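PDB 6C4M: yersinopine synthase from Yersinia pestis, which catalyses the NADPH-dependent reductive condensation of pyruvate with an amino-acid intermediate, the last step in making the metallophore yersinopine. Local coordinates for residues Ser134-Ser139 / Ser224-Trp229. Numbering follows the deposited sequence.
Sequences SVILLS and SAEMSW. With NAP (NADP nicotinamide-adenine-dinucleotide phosphate), chain B.
S134 and I136 of strand 134-137 meet E226 and W229 on the first turn of helix 225-235. The strand belongs to the parallel, Rossmann-type part of the dinucleotide-binding sheet, between strands 107-110 and 161-165. The helix lies over one face of it, the short axes 10.9 Å apart and crossing at -42°. The tight part is at E226. S134 OG donates a hydrogen bond of 2.8 Å to E226 OE2. It meets the carboxylate from above, 58° out of its plane. A bend at chi2 (-63°) turns the E226 carboxylate to this hydroxyl. E226 CG also packs 3.8 Å from S134 CB. The other oxygen, OE1, forms a salt bridge with R107 and a hydrogen bond with H20. This buried carboxylate is thus gripped at both oxygens, which probably favours its charged form. The looser part is at W229, where, from the strand, only the I136 CD1 methyl touches the ring. A225 and S228, on the solvent side, do not touch the strand. Past the strand end, S139 CB comes within 3.3 Å of NADP O3D, in the cofactor pocket. R107 also makes a cation-pi contact with W229. I136 CD1 reaches the edge of that indole, near its plane, 3.7 Å from W229 CZ3.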
loop_
_atom_site.group_PDB
_atom_site.type_symbol
_atom_site.label_atom_id
_atom_site.label_comp_id
_atom_site.label_asym_id
_atom_site.label_seq_id
_atom_site.Cartn_x
_atom_site.Cartn_y
_atom_site.Cartn_z
ATOM N N SER A 134 36.959 -20.144 -20.507
ATOM C CA SER A 134 35.894 -19.832 -19.565
ATOM C C SER A 134 34.589 -19.513 -20.285
ATOM O O SER A 134 34.558 -18.946 -21.387
ATOM C CB SER A 134 36.299 -18.669 -18.673
ATOM O OG SER A 134 36.495 -17.520 -19.468
ATOM N N VAL A 135 33.499 -19.872 -19.619
ATOM C CA VAL A 135 32.160 -19.540 -20.052
ATOM C C VAL A 135 31.453 -18.873 -18.882
ATOM O O VAL A 135 31.310 -19.483 -17.817
ATOM C CB VAL A 135 31.394 -20.788 -20.501
ATOM C CG1 VAL A 135 29.956 -20.439 -20.754
ATOM C CG2 VAL A 135 32.054 -21.379 -21.757
ATOM N N ILE A 136 31.032 -17.629 -19.073
ATOM C CA ILE A 136 30.421 -16.833 -18.014
ATOM C C ILE A 136 28.939 -16.674 -18.316
ATOM O O ILE A 136 28.565 -16.305 -19.432
ATOM C CB ILE A 136 31.111 -15.466 -17.878
ATOM C CG1 ILE A 136 32.621 -15.663 -17.595
ATOM C CG2 ILE A 136 30.485 -14.649 -16.758
ATOM C CD1 ILE A 136 33.435 -14.401 -17.672
ATOM N N LEU A 137 28.103 -16.907 -17.297
ATOM C CA LEU A 137 26.646 -16.797 -17.397
ATOM C C LEU A 137 26.267 -15.446 -16.768
ATOM O O LEU A 137 26.283 -15.270 -15.541
ATOM C CB LEU A 137 25.999 -18.010 -16.734
ATOM C CG LEU A 137 26.518 -19.376 -17.245
ATOM C CD1 LEU A 137 25.718 -20.501 -16.652
ATOM C CD2 LEU A 137 26.559 -19.508 -18.757
ATOM N N LEU A 138 25.989 -14.467 -17.637
ATOM C CA LEU A 138 25.899 -13.086 -17.195
ATOM C C LEU A 138 24.727 -12.879 -16.240
ATOM O O LEU A 138 24.843 -12.114 -15.275
ATOM C CB LEU A 138 25.789 -12.155 -18.405
ATOM C CG LEU A 138 25.763 -10.641 -18.083
ATOM C CD1 LEU A 138 27.083 -10.165 -17.514
ATOM C CD2 LEU A 138 25.448 -9.831 -19.331
ATOM N N SER A 139 23.585 -13.539 -16.491
ATOM C CA SER A 139 22.412 -13.430 -15.612
ATOM C C SER A 139 21.774 -14.811 -15.515
ATOM O O SER A 139 20.811 -15.128 -16.217
ATOM C CB SER A 139 21.411 -12.398 -16.099
ATOM O OG SER A 139 20.448 -12.175 -15.075
ATOM N N SER A 224 40.221 -17.985 -8.347
ATOM C CA SER A 224 40.657 -18.174 -9.719
ATOM C C SER A 224 40.940 -16.829 -10.376
ATOM O O SER A 224 40.332 -15.799 -10.033
ATOM C CB SER A 224 39.616 -18.954 -10.540
ATOM O OG SER A 224 38.524 -18.124 -10.949
ATOM N N ALA A 225 41.892 -16.852 -11.324
ATOM C CA ALA A 225 42.162 -15.673 -12.148
ATOM C C ALA A 225 40.893 -15.094 -12.789
ATOM O O ALA A 225 40.753 -13.870 -12.879
ATOM C CB ALA A 225 43.195 -16.010 -13.225
ATOM N N GLU A 226 39.970 -15.942 -13.274
ATOM C CA GLU A 226 38.756 -15.406 -13.893
ATOM C C GLU A 226 37.897 -14.690 -12.869
ATOM O O GLU A 226 37.368 -13.607 -13.140
ATOM C CB GLU A 226 37.921 -16.511 -14.554
ATOM C CG GLU A 226 38.288 -16.832 -15.996
ATOM C CD GLU A 226 38.062 -15.660 -16.927
ATOM O OE1 GLU A 226 38.990 -14.840 -17.070
ATOM O OE2 GLU A 226 36.963 -15.548 -17.513
ATOM N N MET A 227 37.706 -15.313 -11.701
ATOM C CA MET A 227 36.984 -14.661 -10.604
ATOM C C MET A 227 37.620 -13.330 -10.237
ATOM O O MET A 227 36.912 -12.338 -10.015
ATOM C CB MET A 227 36.960 -15.569 -9.377
ATOM C CG MET A 227 36.288 -16.900 -9.644
ATOM S SD MET A 227 34.659 -16.944 -8.974
ATOM C CE MET A 227 34.718 -18.603 -8.279
ATOM N N SER A 228 38.957 -13.296 -10.164
ATOM C CA SER A 228 39.649 -12.051 -9.842
ATOM C C SER A 228 39.404 -11.029 -10.929
ATOM O O SER A 228 39.221 -9.839 -10.655
ATOM C CB SER A 228 41.154 -12.297 -9.680
ATOM O OG SER A 228 41.401 -13.204 -8.624
ATOM N N TRP A 229 39.399 -11.484 -12.177
ATOM C CA TRP A 229 39.175 -10.579 -13.293
ATOM C C TRP A 229 37.773 -9.994 -13.224
ATOM O O TRP A 229 37.596 -8.774 -13.321
ATOM C CB TRP A 229 39.393 -11.308 -14.622
ATOM C CG TRP A 229 38.952 -10.498 -15.790
ATOM C CD1 TRP A 229 39.602 -9.449 -16.352
ATOM C CD2 TRP A 229 37.759 -10.679 -16.542
ATOM N NE1 TRP A 229 38.877 -8.946 -17.404
ATOM C CE2 TRP A 229 37.739 -9.691 -17.545
ATOM C CE3 TRP A 229 36.699 -11.574 -16.461
ATOM C CZ2 TRP A 229 36.702 -9.576 -18.458
ATOM C CZ3 TRP A 229 35.675 -11.463 -17.363
ATOM C CH2 TRP A 229 35.681 -10.470 -18.354
HETATM P PA NAP B . 17.829 -8.979 -23.757
HETATM O O1A NAP B . 17.776 -9.871 -22.580
HETATM O O2A NAP B . 16.450 -8.338 -24.066
HETATM O O5B NAP B . 18.353 -9.872 -25.034
HETATM C C5B NAP B . 19.767 -10.171 -25.016
HETATM C C4B NAP B . 20.090 -10.957 -26.301
HETATM O O4B NAP B . 19.207 -12.239 -26.269
HETATM C C3B NAP B . 19.766 -10.305 -27.360
HETATM O O3B NAP B . 20.713 -10.567 -28.443
HETATM C C2B NAP B . 18.302 -10.903 -27.813
HETATM O O2B NAP B . 18.118 -10.739 -29.263
HETATM C C1B NAP B . 18.329 -12.153 -27.522
HETATM N N9A NAP B . 16.991 -12.511 -27.049
HETATM C C8A NAP B . 16.110 -11.979 -26.186
HETATM N N7A NAP B . 15.044 -12.792 -26.226
HETATM C C5A NAP B . 15.299 -13.804 -27.114
HETATM C C6A NAP B . 14.492 -14.860 -27.456
HETATM N N6A NAP B . 13.149 -15.305 -27.082
HETATM N N1A NAP B . 14.931 -15.758 -28.356
HETATM C C2A NAP B . 16.181 -15.625 -28.916
HETATM N N3A NAP B . 16.978 -14.573 -28.570
HETATM C C4A NAP B . 16.520 -13.654 -27.647
HETATM O O3 NAP B . 18.917 -7.774 -23.427
HETATM P PN NAP B . 19.688 -7.396 -22.056
HETATM O O1N NAP B . 20.999 -6.914 -22.497
HETATM O O2N NAP B . 18.824 -6.297 -21.390
HETATM O O5D NAP B . 19.826 -8.631 -20.942
HETATM C C5D NAP B . 21.032 -9.436 -20.865
HETATM C C4D NAP B . 20.811 -10.444 -19.720
HETATM O O4D NAP B . 20.635 -9.660 -18.340
HETATM C C3D NAP B . 19.719 -11.171 -19.840
HETATM O O3D NAP B . 20.003 -12.461 -19.107
HETATM C C2D NAP B . 18.618 -10.461 -19.043
HETATM O O2D NAP B . 17.785 -11.394 -18.537
HETATM C C1D NAP B . 19.429 -9.855 -17.881
HETATM N N1N NAP B . 18.912 -8.565 -17.363
HETATM C C2N NAP B . 19.274 -7.377 -17.896
HETATM C C3N NAP B . 18.768 -6.186 -17.328
HETATM C C7N NAP B . 19.150 -4.808 -17.910
HETATM O O7N NAP B . 19.158 -3.848 -17.248
HETATM N N7N NAP B . 19.498 -4.756 -19.305
HETATM C C4N NAP B . 17.915 -6.231 -16.262
HETATM C C5N NAP B . 17.555 -7.414 -15.741
HETATM C C6N NAP B . 18.062 -8.599 -16.287
HETATM P P2B NAP B . 17.508 -9.277 -29.877
HETATM O O1X NAP B . 16.003 -9.325 -29.719
HETATM O O2X NAP B . 18.055 -8.124 -29.105
HETATM O O3X NAP B . 17.840 -9.197 -31.349
#